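Lmo2470 protein (Listeria monocytogenes EGD-e, PDB 5HL3) is the internalin InlP, a calcium-binding leucine-rich repeat protein that interacts with host afadin and facilitates crossing of the basement membrane. Local coordinates at residues Val17-Gly22 and Leu66-Phe71; Lys25-Asn30 and Leu51-Ser56; Thr183-Phe188 and Pro208-Leu213; Gly228-Tyr233 and Asn247-Leu252. All blocks are in the same frame, centred on the assembly; numbering follows the deposited sequence. Where two conformers were deposited one is given.

Interaction 1 (Val17-Gly22 and Leu66-Phe71)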
loop_
_atom_site.group_PDB
_atom_site.type_symbol
_atom_site.label_atom_id
_atom_site.label_comp_id
_atom_site.label_asym_id
_atom_site.label_seq_id
_atom_site.Cartn_x
_atom_site.Cartn_y
_atom_site.Cartn_z
ATOM N N VAL A 17 -34.653 -14.234 17.131
ATOM C CA VAL A 17 -34.188 -12.872 16.842
ATOM C C VAL A 17 -33.326 -12.840 15.580
ATOM O O VAL A 17 -33.446 -11.929 14.769
ATOM C CB VAL A 17 -33.350 -12.337 18.033
ATOM C CG1 VAL A 17 -32.856 -10.916 17.750
ATOM C CG2 VAL A 17 -34.146 -12.381 19.346
ATOM N N PHE A 18 -32.522 -13.873 15.403
ATOM C CA PHE A 18 -31.547 -13.962 14.302
ATOM C C PHE A 18 -31.812 -15.273 13.540
ATOM O O PHE A 18 -31.112 -16.254 13.735
ATOM C CB PHE A 18 -30.139 -13.970 14.890
ATOM C CG PHE A 18 -29.840 -12.779 15.769
ATOM C CD1 PHE A 18 -29.674 -11.504 15.241
ATOM C CD2 PHE A 18 -29.692 -12.935 17.128
ATOM C CE1 PHE A 18 -29.367 -10.421 16.063
ATOM C CE2 PHE A 18 -29.364 -11.853 17.958
ATOM C CZ PHE A 18 -29.193 -10.595 17.415
ATOM N N PRO A 19 -32.808 -15.280 12.651
ATOM C CA PRO A 19 -33.287 -16.531 12.033
ATOM C C PRO A 19 -32.416 -16.988 10.855
ATOM O O PRO A 19 -32.838 -17.015 9.706
ATOM C CB PRO A 19 -34.722 -16.177 11.619
ATOM C CG PRO A 19 -34.645 -14.733 11.323
ATOM C CD PRO A 19 -33.719 -14.164 12.358
ATOM N N ASP A 20 -31.212 -17.401 11.191
ATOM C CA ASP A 20 -30.239 -17.918 10.233
ATOM C C ASP A 20 -29.277 -18.752 11.046
ATOM O O ASP A 20 -28.788 -18.290 12.090
ATOM C CB ASP A 20 -29.495 -16.798 9.523
ATOM C CG ASP A 20 -28.398 -17.338 8.620
ATOM O OD1 ASP A 20 -28.749 -17.850 7.524
ATOM O OD2 ASP A 20 -27.201 -17.289 9.002
ATOM N N ASP A 21 -28.972 -19.953 10.598
ATOM C CA ASP A 21 -28.176 -20.861 11.430
ATOM C C ASP A 21 -26.806 -20.294 11.774
ATOM O O ASP A 21 -26.410 -20.291 12.942
ATOM C CB ASP A 21 -28.071 -22.244 10.789
ATOM C CG ASP A 21 -29.431 -23.003 10.785
ATOM O OD1 ASP A 21 -30.378 -22.652 11.519
ATOM O OD2 ASP A 21 -29.540 -23.987 10.045
ATOM N N GLY A 22 -26.072 -19.785 10.779
ATOM C CA GLY A 22 -24.757 -19.269 11.018
ATOM C C GLY A 22 -24.765 -18.009 11.840
ATOM O O GLY A 22 -23.928 -17.837 12.722
ATOM N N LEU A 66 -29.159 -8.531 11.450
ATOM C CA LEU A 66 -28.707 -7.776 12.616
ATOM C C LEU A 66 -29.559 -6.544 12.892
ATOM O O LEU A 66 -29.596 -6.058 14.039
ATOM C CB LEU A 66 -27.233 -7.356 12.459
ATOM C CG LEU A 66 -26.183 -8.437 12.553
ATOM C CD1 LEU A 66 -24.810 -7.855 12.239
ATOM C CD2 LEU A 66 -26.148 -9.113 13.915
ATOM N N GLU A 67 -30.309 -6.073 11.897
ATOM C CA GLU A 67 -31.195 -4.912 12.124
ATOM C C GLU A 67 -32.413 -5.264 13.002
ATOM O O GLU A 67 -33.169 -4.384 13.382
ATOM C CB GLU A 67 -31.646 -4.301 10.813
ATOM C CG GLU A 67 -32.628 -5.164 10.035
ATOM C CD GLU A 67 -32.783 -4.765 8.587
ATOM O OE1 GLU A 67 -32.287 -3.687 8.165
ATOM O OE2 GLU A 67 -33.409 -5.528 7.830
ATOM N N ARG A 68 -32.572 -6.548 13.332
ATOM C CA ARG A 68 -33.666 -6.998 14.198
ATOM C C ARG A 68 -33.341 -6.837 15.674
ATOM O O ARG A 68 -34.194 -7.113 16.504
ATOM C CB ARG A 68 -33.993 -8.457 13.905
ATOM C CG ARG A 68 -34.532 -8.656 12.480
ATOM C CD ARG A 68 -34.392 -10.093 12.017
ATOM N NE ARG A 68 -35.197 -11.039 12.799
ATOM C CZ ARG A 68 -36.391 -11.508 12.447
ATOM N NH1 ARG A 68 -36.995 -11.077 11.354
ATOM N NH2 ARG A 68 -36.997 -12.391 13.216
ATOM N N ALA A 69 -32.131 -6.395 16.005
ATOM C CA ALA A 69 -31.732 -6.202 17.407
ATOM C C ALA A 69 -31.001 -4.880 17.560
ATOM O O ALA A 69 -30.238 -4.490 16.678
ATOM C CB ALA A 69 -30.825 -7.345 17.872
HETATM N N MSE A 70 -31.234 -4.198 18.673
HETATM C CA MSE A 70 -30.562 -2.934 18.967
HETATM C C MSE A 70 -29.289 -3.165 19.739
HETATM O O MSE A 70 -29.334 -3.735 20.829
HETATM C CB MSE A 70 -31.504 -2.029 19.760
HETATM C CG MSE A 70 -30.891 -0.653 20.057
HETATM SE SE MSE A 70 -30.356 0.399 18.491
HETATM C CE MSE A 70 -32.149 0.639 17.803
ATOM N N PHE A 71 -28.164 -2.721 19.173
ATOM C CA PHE A 71 -26.836 -2.833 19.785
ATOM C C PHE A 71 -26.400 -1.435 20.252
ATOM O O PHE A 71 -25.714 -0.701 19.536
ATOM C CB PHE A 71 -25.843 -3.413 18.775
ATOM C CG PHE A 71 -26.207 -4.798 18.299
ATOM C CD1 PHE A 71 -25.916 -5.902 19.063
ATOM C CD2 PHE A 71 -26.863 -4.984 17.081
ATOM C CE1 PHE A 71 -26.248 -7.171 18.634
ATOM C CE2 PHE A 71 -27.193 -6.256 16.644
ATOM C CZ PHE A 71 -26.889 -7.356 17.438
#

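Interaction 2 (Lys25-Asn30 and Leu51-Ser56)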
loop_
_atom_site.group_PDB
_atom_site.type_symbol
_atom_site.label_atom_id
_atom_site.label_comp_id
_atom_site.label_asym_id
_atom_site.label_seq_id
_atom_site.Cartn_x
_atom_site.Cartn_y
_atom_site.Cartn_z
ATOM N N LYS A 25 -25.586 -18.889 15.487
ATOM C CA LYS A 25 -24.423 -19.529 16.117
ATOM C C LYS A 25 -23.412 -18.466 16.557
ATOM O O LYS A 25 -22.948 -18.470 17.702
ATOM C CB LYS A 25 -23.784 -20.527 15.141
ATOM C CG LYS A 25 -22.413 -21.064 15.525
ATOM C CD LYS A 25 -21.959 -22.226 14.645
ATOM C CE LYS A 25 -20.484 -22.594 14.879
ATOM N NZ LYS A 25 -19.523 -21.575 14.334
ATOM N N ASP A 26 -23.084 -17.546 15.648
ATOM C CA ASP A 26 -22.120 -16.494 15.974
ATOM C C ASP A 26 -22.676 -15.549 17.032
ATOM O O ASP A 26 -21.939 -15.126 17.918
ATOM C CB ASP A 26 -21.695 -15.734 14.725
ATOM C CG ASP A 26 -20.785 -16.556 13.819
ATOM O OD1 ASP A 26 -20.497 -17.748 14.135
ATOM O OD2 ASP A 26 -20.389 -15.990 12.766
HETATM N N MSE A 27 -23.970 -15.275 16.991
HETATM C CA MSE A 27 -24.558 -14.409 18.030
HETATM C C MSE A 27 -24.552 -15.088 19.388
HETATM O O MSE A 27 -24.307 -14.429 20.383
HETATM C CB MSE A 27 -25.954 -13.942 17.617
HETATM C CG MSE A 27 -25.917 -12.882 16.516
HETATM SE SE MSE A 27 -24.820 -11.284 16.967
HETATM C CE MSE A 27 -25.461 -10.983 18.788
ATOM N N ALA A 28 -24.819 -16.388 19.454
ATOM C CA ALA A 28 -24.742 -17.096 20.729
ATOM C C ALA A 28 -23.337 -17.008 21.309
ATOM O O ALA A 28 -23.154 -16.826 22.513
ATOM C CB ALA A 28 -25.187 -18.557 20.570
ATOM N N LYS A 29 -22.325 -17.127 20.449
ATOM C CA LYS A 29 -20.944 -17.003 20.915
ATOM C C LYS A 29 -20.683 -15.572 21.422
ATOM O O LYS A 29 -20.087 -15.376 22.480
ATOM C CB LYS A 29 -19.976 -17.374 19.796
ATOM C CG LYS A 29 -18.532 -17.388 20.258
ATOM C CD LYS A 29 -17.596 -17.789 19.145
ATOM C CE LYS A 29 -16.169 -17.435 19.532
ATOM N NZ LYS A 29 -15.234 -17.382 18.391
ATOM N N ASN A 30 -21.120 -14.559 20.667
ATOM C CA ASN A 30 -20.963 -13.167 21.104
ATOM C C ASN A 30 -21.635 -12.906 22.460
ATOM O O ASN A 30 -21.099 -12.183 23.300
ATOM C CB ASN A 30 -21.548 -12.211 20.060
ATOM C CG ASN A 30 -20.633 -12.001 18.860
ATOM O OD1 ASN A 30 -19.434 -11.818 19.016
ATOM N ND2 ASN A 30 -21.203 -11.987 17.677
ATOM N N LEU A 51 -18.876 -7.263 18.237
ATOM C CA LEU A 51 -19.466 -8.399 17.574
ATOM C C LEU A 51 -18.415 -9.039 16.683
ATOM O O LEU A 51 -17.794 -8.360 15.845
ATOM C CB LEU A 51 -20.645 -7.999 16.699
ATOM C CG LEU A 51 -21.825 -7.353 17.419
ATOM C CD1 LEU A 51 -22.798 -6.817 16.412
ATOM C CD2 LEU A 51 -22.476 -8.322 18.382
ATOM N N GLY A 52 -18.229 -10.341 16.849
ATOM C CA GLY A 52 -17.355 -11.130 15.978
ATOM C C GLY A 52 -18.173 -12.085 15.132
ATOM O O GLY A 52 -19.176 -12.631 15.595
ATOM N N PHE A 53 -17.728 -12.318 13.895
ATOM C CA PHE A 53 -18.376 -13.254 12.984
ATOM C C PHE A 53 -17.351 -14.189 12.390
ATOM O O PHE A 53 -16.245 -13.774 12.046
ATOM C CB PHE A 53 -19.180 -12.509 11.906
ATOM C CG PHE A 53 -20.283 -11.688 12.497
ATOM C CD1 PHE A 53 -21.422 -12.297 12.976
ATOM C CD2 PHE A 53 -20.137 -10.325 12.712
ATOM C CE1 PHE A 53 -22.419 -11.567 13.631
ATOM C CE2 PHE A 53 -21.131 -9.598 13.372
ATOM C CZ PHE A 53 -22.263 -10.229 13.832
ATOM N N GLU A 54 -17.698 -15.458 12.309
ATOM C CA GLU A 54 -16.742 -16.470 11.823
ATOM C C GLU A 54 -17.367 -17.628 11.079
ATOM O O GLU A 54 -16.643 -18.465 10.556
ATOM C CB GLU A 54 -15.927 -16.998 12.995
ATOM C CG GLU A 54 -16.787 -17.755 13.998
ATOM C CD GLU A 54 -16.026 -18.452 15.120
ATOM O OE1 GLU A 54 -14.813 -18.189 15.271
ATOM O OE2 GLU A 54 -16.701 -19.239 15.831
ATOM N N THR A 55 -18.687 -17.682 10.973
ATOM C CA THR A 55 -19.360 -18.811 10.286
ATOM C C THR A 55 -19.569 -18.400 8.832
ATOM O O THR A 55 -20.278 -17.424 8.526
ATOM C CB THR A 55 -20.653 -19.217 11.003
ATOM O OG1 THR A 55 -20.302 -19.647 12.331
ATOM C CG2 THR A 55 -21.325 -20.391 10.317
ATOM N N SER A 56 -18.979 -19.191 7.938
ATOM C CA SER A 56 -18.901 -18.807 6.513
ATOM C C SER A 56 -20.162 -19.022 5.687
ATOM O O SER A 56 -20.165 -18.691 4.499
ATOM C CB SER A 56 -17.685 -19.458 5.863
ATOM O OG SER A 56 -16.494 -18.849 6.349
HETATM O O HOH W 1 -19.356 -19.272 16.154
HETATM O O HOH W 2 -19.181 -14.861 17.202
HETATM O O HOH W 3 -15.652 -20.265 18.086
#

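Interaction 3 (Thr183-Phe188 and Pro208-Leu213)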
loop_
_atom_site.group_PDB
_atom_site.type_symbol
_atom_site.label_atom_id
_atom_site.label_comp_id
_atom_site.label_asym_id
_atom_site.label_seq_id
_atom_site.Cartn_x
_atom_site.Cartn_y
_atom_site.Cartn_z
ATOM N N THR A 183 -1.677 3.507 -10.833
ATOM C CA THR A 183 -0.745 4.095 -11.808
ATOM C C THR A 183 -0.520 5.577 -11.523
ATOM O O THR A 183 0.544 6.119 -11.858
ATOM C CB THR A 183 -1.235 3.913 -13.258
ATOM O OG1 THR A 183 -2.606 4.321 -13.346
ATOM C CG2 THR A 183 -1.112 2.461 -13.676
ATOM N N THR A 184 -1.511 6.226 -10.922
ATOM C CA THR A 184 -1.413 7.592 -10.428
ATOM C C THR A 184 -2.006 7.638 -9.022
ATOM O O THR A 184 -2.816 6.775 -8.626
ATOM C CB THR A 184 -2.163 8.621 -11.307
ATOM O OG1 THR A 184 -3.543 8.282 -11.426
ATOM C CG2 THR A 184 -1.539 8.691 -12.725
ATOM N N ILE A 185 -1.627 8.662 -8.273
ATOM C CA ILE A 185 -2.203 8.937 -6.949
ATOM C C ILE A 185 -2.745 10.377 -6.977
ATOM O O ILE A 185 -2.111 11.267 -7.563
ATOM C CB ILE A 185 -1.118 8.721 -5.853
ATOM C CG1 ILE A 185 -1.720 8.785 -4.461
ATOM C CG2 ILE A 185 0.041 9.663 -5.959
ATOM C CD1 ILE A 185 -2.523 7.579 -4.042
ATOM N N PRO A 186 -3.919 10.627 -6.388
ATOM C CA PRO A 186 -4.421 11.998 -6.410
ATOM C C PRO A 186 -3.529 13.008 -5.692
ATOM O O PRO A 186 -2.844 12.654 -4.728
ATOM C CB PRO A 186 -5.751 11.880 -5.643
ATOM C CG PRO A 186 -6.191 10.479 -5.902
ATOM C CD PRO A 186 -4.925 9.691 -5.856
ATOM N N ASP A 187 -3.578 14.262 -6.152
ATOM C CA ASP A 187 -2.947 15.362 -5.418
ATOM C C ASP A 187 -3.969 15.730 -4.321
ATOM O O ASP A 187 -4.769 16.666 -4.457
ATOM C CB ASP A 187 -2.659 16.526 -6.360
ATOM C CG ASP A 187 -1.753 17.568 -5.742
ATOM O OD1 ASP A 187 -1.439 17.435 -4.548
ATOM O OD2 ASP A 187 -1.366 18.501 -6.475
ATOM N N PHE A 188 -3.951 14.937 -3.249
ATOM C CA PHE A 188 -5.043 14.995 -2.258
ATOM C C PHE A 188 -5.282 16.407 -1.747
ATOM O O PHE A 188 -4.396 17.043 -1.235
ATOM C CB PHE A 188 -4.751 14.067 -1.091
ATOM C CG PHE A 188 -4.875 12.608 -1.419
ATOM C CD1 PHE A 188 -6.102 12.030 -1.660
ATOM C CD2 PHE A 188 -3.754 11.798 -1.458
ATOM C CE1 PHE A 188 -6.200 10.691 -1.964
ATOM C CE2 PHE A 188 -3.855 10.444 -1.743
ATOM C CZ PHE A 188 -5.081 9.893 -2.005
ATOM N N PRO A 208 2.136 13.521 -7.688
ATOM C CA PRO A 208 2.094 14.974 -7.694
ATOM C C PRO A 208 3.073 15.571 -6.673
ATOM O O PRO A 208 3.494 14.881 -5.711
ATOM C CB PRO A 208 0.651 15.290 -7.265
ATOM C CG PRO A 208 -0.122 14.054 -7.574
ATOM C CD PRO A 208 0.849 12.923 -7.313
ATOM N N ASP A 209 3.384 16.849 -6.840
ATOM C CA ASP A 209 4.180 17.578 -5.855
ATOM C C ASP A 209 3.164 18.027 -4.832
ATOM O O ASP A 209 2.678 19.156 -4.857
ATOM C CB ASP A 209 4.871 18.770 -6.507
ATOM C CG ASP A 209 5.758 19.534 -5.548
ATOM O OD1 ASP A 209 6.028 19.051 -4.421
ATOM O OD2 ASP A 209 6.216 20.638 -5.919
ATOM N N PHE A 210 2.825 17.106 -3.948
ATOM C CA PHE A 210 1.643 17.270 -3.097
ATOM C C PHE A 210 1.425 18.646 -2.576
ATOM O O PHE A 210 2.271 19.209 -1.870
ATOM C CB PHE A 210 1.630 16.284 -1.939
ATOM C CG PHE A 210 1.599 14.849 -2.374
ATOM C CD1 PHE A 210 0.423 14.277 -2.924
ATOM C CD2 PHE A 210 2.705 14.019 -2.232
ATOM C CE1 PHE A 210 0.399 12.963 -3.306
ATOM C CE2 PHE A 210 2.668 12.715 -2.620
ATOM C CZ PHE A 210 1.516 12.171 -3.140
ATOM N N GLN A 211 0.225 19.152 -2.878
ATOM C CA GLN A 211 -0.126 20.501 -2.539
ATOM C C GLN A 211 -0.653 20.725 -1.105
ATOM O O GLN A 211 -0.642 21.860 -0.619
ATOM C CB GLN A 211 -1.168 21.038 -3.556
ATOM C CG GLN A 211 -2.536 20.389 -3.458
ATOM C CD GLN A 211 -3.407 20.547 -4.707
ATOM O OE1 GLN A 211 -3.370 21.573 -5.392
ATOM N NE2 GLN A 211 -4.240 19.542 -4.960
ATOM N N ASN A 212 -1.132 19.688 -0.434
ATOM C CA ASN A 212 -1.730 19.912 0.899
ATOM C C ASN A 212 -1.570 18.727 1.857
ATOM O O ASN A 212 -2.543 18.241 2.462
ATOM C CB ASN A 212 -3.217 20.262 0.739
ATOM C CG ASN A 212 -3.822 20.813 2.014
ATOM O OD1 ASN A 212 -3.115 21.400 2.835
ATOM N ND2 ASN A 212 -5.128 20.627 2.198
ATOM N N LEU A 213 -0.334 18.290 2.031
ATOM C CA LEU A 213 -0.001 17.245 3.017
ATOM C C LEU A 213 1.065 17.760 3.993
ATOM O O LEU A 213 2.151 17.195 4.106
ATOM C CB LEU A 213 0.457 15.963 2.314
ATOM C CG LEU A 213 -0.580 15.270 1.428
ATOM C CD1 LEU A 213 -0.014 14.034 0.746
ATOM C CD2 LEU A 213 -1.871 14.900 2.170
HETATM O O HOH W 4 -1.707 17.148 -1.667
HETATM O O HOH W 5 0.765 20.225 -6.608
HETATM O O HOH W 6 -4.936 17.096 1.540
#

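Interaction 4 (Gly228-Tyr233 and Asn247-Leu252)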
loop_
_atom_site.group_PDB
_atom_site.type_symbol
_atom_site.label_atom_id
_atom_site.label_comp_id
_atom_site.label_asym_id
_atom_site.label_seq_id
_atom_site.Cartn_x
_atom_site.Cartn_y
_atom_site.Cartn_z
ATOM N N GLY A 228 13.901 7.060 -13.846
ATOM C CA GLY A 228 14.730 8.206 -14.217
ATOM C C GLY A 228 14.748 9.228 -13.103
ATOM O O GLY A 228 15.547 9.149 -12.167
ATOM N N THR A 229 13.882 10.224 -13.213
ATOM C CA THR A 229 13.734 11.231 -12.155
ATOM C C THR A 229 12.277 11.273 -11.719
ATOM O O THR A 229 11.390 10.827 -12.455
ATOM C CB THR A 229 14.147 12.619 -12.615
ATOM O OG1 THR A 229 13.260 13.053 -13.629
ATOM C CG2 THR A 229 15.553 12.621 -13.124
HETATM N N MSE A 230 12.044 11.747 -10.508
HETATM C CA MSE A 230 10.680 11.923 -9.986
HETATM C C MSE A 230 10.526 13.350 -9.513
HETATM O O MSE A 230 11.470 14.135 -9.475
HETATM C CB MSE A 230 10.351 10.923 -8.879
HETATM C CG MSE A 230 11.241 11.142 -7.658
HETATM SE SE MSE A 230 10.722 9.985 -6.180
HETATM C CE MSE A 230 8.988 10.802 -5.848
ATOM N N VAL A 231 9.314 13.679 -9.113
ATOM C CA VAL A 231 9.026 14.985 -8.568
ATOM C C VAL A 231 9.938 15.296 -7.372
ATOM O O VAL A 231 10.213 14.419 -6.547
ATOM C CB VAL A 231 7.532 15.050 -8.149
ATOM C CG1 VAL A 231 7.178 14.065 -7.064
ATOM C CG2 VAL A 231 7.146 16.439 -7.740
ATOM N N ASN A 232 10.400 16.528 -7.295
ATOM C CA ASN A 232 11.289 16.979 -6.217
ATOM C C ASN A 232 10.439 17.780 -5.242
ATOM O O ASN A 232 10.273 18.981 -5.408
ATOM C CB ASN A 232 12.459 17.763 -6.801
ATOM C CG ASN A 232 13.626 17.949 -5.824
ATOM O OD1 ASN A 232 13.588 17.493 -4.696
ATOM N ND2 ASN A 232 14.671 18.658 -6.281
ATOM N N TYR A 233 9.867 17.085 -4.258
ATOM C CA TYR A 233 8.855 17.656 -3.370
ATOM C C TYR A 233 9.237 18.990 -2.797
ATOM O O TYR A 233 10.328 19.164 -2.246
ATOM C CB TYR A 233 8.521 16.703 -2.221
ATOM C CG TYR A 233 7.937 15.394 -2.648
ATOM C CD1 TYR A 233 6.693 15.329 -3.241
ATOM C CD2 TYR A 233 8.628 14.200 -2.465
ATOM C CE1 TYR A 233 6.151 14.126 -3.616
ATOM C CE2 TYR A 233 8.101 12.991 -2.854
ATOM C CZ TYR A 233 6.868 12.952 -3.444
ATOM O OH TYR A 233 6.336 11.760 -3.844
ATOM N N ASN A 247 12.971 0.907 -7.061
ATOM C CA ASN A 247 12.454 1.683 -8.197
ATOM C C ASN A 247 13.569 1.782 -9.242
ATOM O O ASN A 247 14.528 0.993 -9.178
ATOM C CB ASN A 247 11.878 3.029 -7.730
ATOM C CG ASN A 247 10.514 2.863 -7.097
ATOM O OD1 ASN A 247 9.509 2.786 -7.790
ATOM N ND2 ASN A 247 10.472 2.827 -5.773
ATOM N N PHE A 248 13.408 2.685 -10.207
ATOM C CA PHE A 248 14.291 2.756 -11.397
ATOM C C PHE A 248 14.814 4.149 -11.594
ATOM O O PHE A 248 14.989 4.616 -12.733
ATOM C CB PHE A 248 13.488 2.228 -12.620
ATOM C CG PHE A 248 12.913 0.862 -12.362
ATOM C CD1 PHE A 248 13.651 -0.273 -12.637
ATOM C CD2 PHE A 248 11.685 0.720 -11.715
ATOM C CE1 PHE A 248 13.174 -1.530 -12.314
ATOM C CE2 PHE A 248 11.217 -0.536 -11.375
ATOM C CZ PHE A 248 11.965 -1.659 -11.664
ATOM N N LEU A 249 15.118 4.818 -10.479
ATOM C CA LEU A 249 15.608 6.185 -10.543
ATOM C C LEU A 249 17.101 6.238 -10.820
ATOM O O LEU A 249 17.885 5.436 -10.297
ATOM C CB LEU A 249 15.342 6.883 -9.197
ATOM C CG LEU A 249 13.858 7.036 -8.843
ATOM C CD1 LEU A 249 13.745 7.529 -7.396
ATOM C CD2 LEU A 249 13.160 8.008 -9.788
ATOM N N THR A 250 17.497 7.230 -11.621
ATOM C CA THR A 250 18.929 7.533 -11.865
ATOM C C THR A 250 19.404 8.745 -11.045
ATOM O O THR A 250 20.604 9.021 -11.010
ATOM C CB THR A 250 19.196 7.718 -13.360
ATOM O OG1 THR A 250 18.377 8.770 -13.860
ATOM C CG2 THR A 250 18.982 6.426 -14.117
ATOM N N GLU A 251 18.469 9.419 -10.376
ATOM C CA GLU A 251 18.745 10.573 -9.528
ATOM C C GLU A 251 17.640 10.628 -8.494
ATOM O O GLU A 251 16.481 10.370 -8.818
ATOM C CB GLU A 251 18.788 11.893 -10.332
ATOM C CG GLU A 251 19.255 13.109 -9.529
ATOM C CD GLU A 251 19.358 14.369 -10.335
ATOM O OE1 GLU A 251 18.398 14.662 -11.091
ATOM O OE2 GLU A 251 20.382 15.093 -10.186
ATOM N N LEU A 252 17.995 10.963 -7.261
ATOM C CA LEU A 252 17.017 11.093 -6.167
ATOM C C LEU A 252 16.588 12.554 -6.023
ATOM O O LEU A 252 17.348 13.480 -6.342
ATOM C CB LEU A 252 17.630 10.630 -4.858
ATOM C CG LEU A 252 18.129 9.177 -4.881
ATOM C CD1 LEU A 252 18.970 8.847 -3.641
ATOM C CD2 LEU A 252 16.971 8.220 -5.060
HETATM O O HOH W 7 14.402 12.116 -8.865
#

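Interaction 1 (Val17-Gly22 and Leu66-Phe71)
Phe18 reaches Ala69 because its CG lies anti to the carbonyl carbon (chi1 -56°): the bond to CB sets out away from the 66-71 segment, yet the ring swings back to it. Arg68 is directed by a bend at chi3 (65°), which brings NE onto the carbonyl of Val17. The far end of the Phe18 ring makes the apolar part of the contact. Phe18 CZ sits 3.7 Å from Ala69 CB. The same Phe18 CZ is 4.0 Å from Phe71 CZ. Phe18 CE1 meets Leu66 CD2 at 4.1 Å, and each of these approaches is oblique to the ring. Val17 packs on the same ring from within its own segment, with CG1 lying 3.5 Å above the ring plane over its centre.

This packing belongs to the N-terminal internalin cap, whose helices close one end of the leucine-rich repeat solenoid; Met27 of helix 21-30 and Leu45 of helix 42-46 also pack against it. Val17 ends the short helix 14-17, and its carbonyl there accepts a hydrogen bond from Arg68 NE, with O and NE 2.8 Å apart and an angle of 154° at the hydrogen. The acceptor lies in the guanidinium plane, whereas the donor stands above the plane of the carbonyl. Arg68 NH2 adds a bond to Asp16 O, so the cation probably interacts favourably with the helix end. Pro19 lies across one face of the guanidinium, Pro19 CD coming within 3.5 Å of Arg68 NE. The proline itself centres an inverse gamma turn, and Asp20 immediately after it N-caps helix 21-30 through OD2 and Leu23 N.

Interaction 2 (Lys25-Asn30 and Leu51-Ser56)
Asp26, Glu54 and Thr55 have the largest shares of the surface buried between helix 21-30 and the end of strand 50-53. The Asp26 carboxylate grips the chain as it leaves the strand. Asp26 OD2 accepts two backbone bonds, from Thr55 N at 3.0 Å on its syn lone pair and from Glu54 N at 2.8 Å from above the carboxylate plane. Asp26 OD1 takes the Thr55 hydroxyl, OG1 lying 2.6 Å away on the syn side but out of plane. In one of two conformers Lys25 NZ also donates to Thr55 OG1.

Glu54 has CG between its backbone N and carbonyl carbon (chi1 65°), and its extended chain crosses that of Lys29 at about a right angle. They form a salt bridge, Lys29 NZ to Glu54 OE1 3.3 Å, whose hydrogen bond is weak. A water that donates to Asp26 OD1 and Glu54 OE2 probably eases the proximity of the two acids.

One turn beyond Asp26, Asn30 pairs with both polar backbone atoms of Gly52: Asn30 OD1 accepts from Gly52 N at 2.9 Å, and ND2 donates to Gly52 O at 3.0 Å. On the buried side of the helix, Met27 SE forms an oblique Met-aromatic contact with Phe53. Helix 21-30 of the internalin cap thus covers the edge of strand 50-53, an outermost strand of the repeat sheet, while Leu51 and Phe53 hydrogen-bond to strand 76-79.

Interaction 3 (Thr183-Phe188 and Pro208-Leu213)
Ile185 CG2 lies at the apolar centre, 3.6 Å from Pro208 CD and 4.1 Å from Phe210 CZ, its side chain running at about a right angle to those of Pro208 and Phe210. The two segments are equivalent Pro-Asp-Phe loops of the leucine-rich repeat solenoid, one following strand 174-176 and the other strand 196-198, so the contact is the stacking of one coil on the next. The Phe210 ring is sandwiched within its own loop by Pro208 O over one face and Leu213 CD1 over the opposite face. From the neighbouring coil Pro186 O meets its edge in the ring plane, 3.6 Å from Phe210 CE1.

Further out, Asp187 and Asp209 each centre an inverse gamma turn, and Asp187 turns its carboxylate to the next coil. Its CB packs 3.6 Å from Pro208 CB, while OD1 uses its syn lone pair for a nearly straight bond (168°) from Gln211 N at 2.9 Å. Gln211 folds back over the same residue with CG between its backbone N and carbonyl carbon (chi1 69°). Its amide stacks on the carboxylate with the planes 19° apart, and NE2 donates to Asp187 O at 3.0 Å from above the carbonyl plane. Asn165 ND2 binds that oxygen too.

At the polar edge Asn212 ND2 bonds to the carbonyl of Gln189, a residue of a calcium site with Asn167 and Asn190. One water joins Asp187 OD1, Phe188 O and Asn212 N; a second donates to Phe188 O and Asn212 O, 2.8 Å from each.

Interaction 4 (Gly228-Tyr233 and Asn247-Leu252)
Gly228 pairs with Leu249 in a parallel beta bridge of the short two-stranded sheet of 227-228 and 248-249, which lies apart from the main parallel sheet of the leucine-rich repeat solenoid. Its N donates an almost straight bond (173°) to Phe248 O at 2.9 Å, from above the plane of that carbonyl. Its own O accepts from Thr250 N at 2.8 Å in the carbonyl plane, on a lone pair, and a weak bond from Glu251 N is added at 3.4 Å. Leu249 CA also turns a C-H toward this oxygen. The positive phi of Gly228 (80°) suits a glycine.

Thr229 follows alongside Glu251, both side chains pointing the same way, with Thr229 CG2 4.0 Å from Glu251 OE1. Met230, a selenomethionine, then supplies the apolar part: SE lies 4.1 Å from Leu249 CD1, the two side chains crossing at a slant, while Leu249 CD2 comes near the Met230 backbone. The second segment faces the C-terminal domain, where Tyr354 OH bonds to Leu249 O and Gln265 OE1 to Leu249 N. Beyond the bridge the two segments are joined by a water that accepts from Met230 N at 2.9 Å and donates to Glu251 O at 2.7 Å.

The four contacts follow the elongated molecule from its N-terminal cap toward its C-terminal domain. Interactions 1 and 2 share helix 21-30 and touch, Phe18 CD2 lying 3.8 Å from Met27 CG and Leu66 CD1 3.8 Å from Phe53 CZ, so they form one continuous interior between the cap and the first strand of the repeat sheet. Interactions 3 and 4 also touch, Phe210 CD2 packing 3.7 Å from Tyr233 CE1. The centres of interactions 2 and 3 are about 41 Å apart. Calcium ions lie about 5 Å from the Glu54 side chain in interaction 2, about 8 Å from that of Gln211 in interaction 3, and about 10 Å from those of Phe71 and Phe248 in interactions 1 and 4.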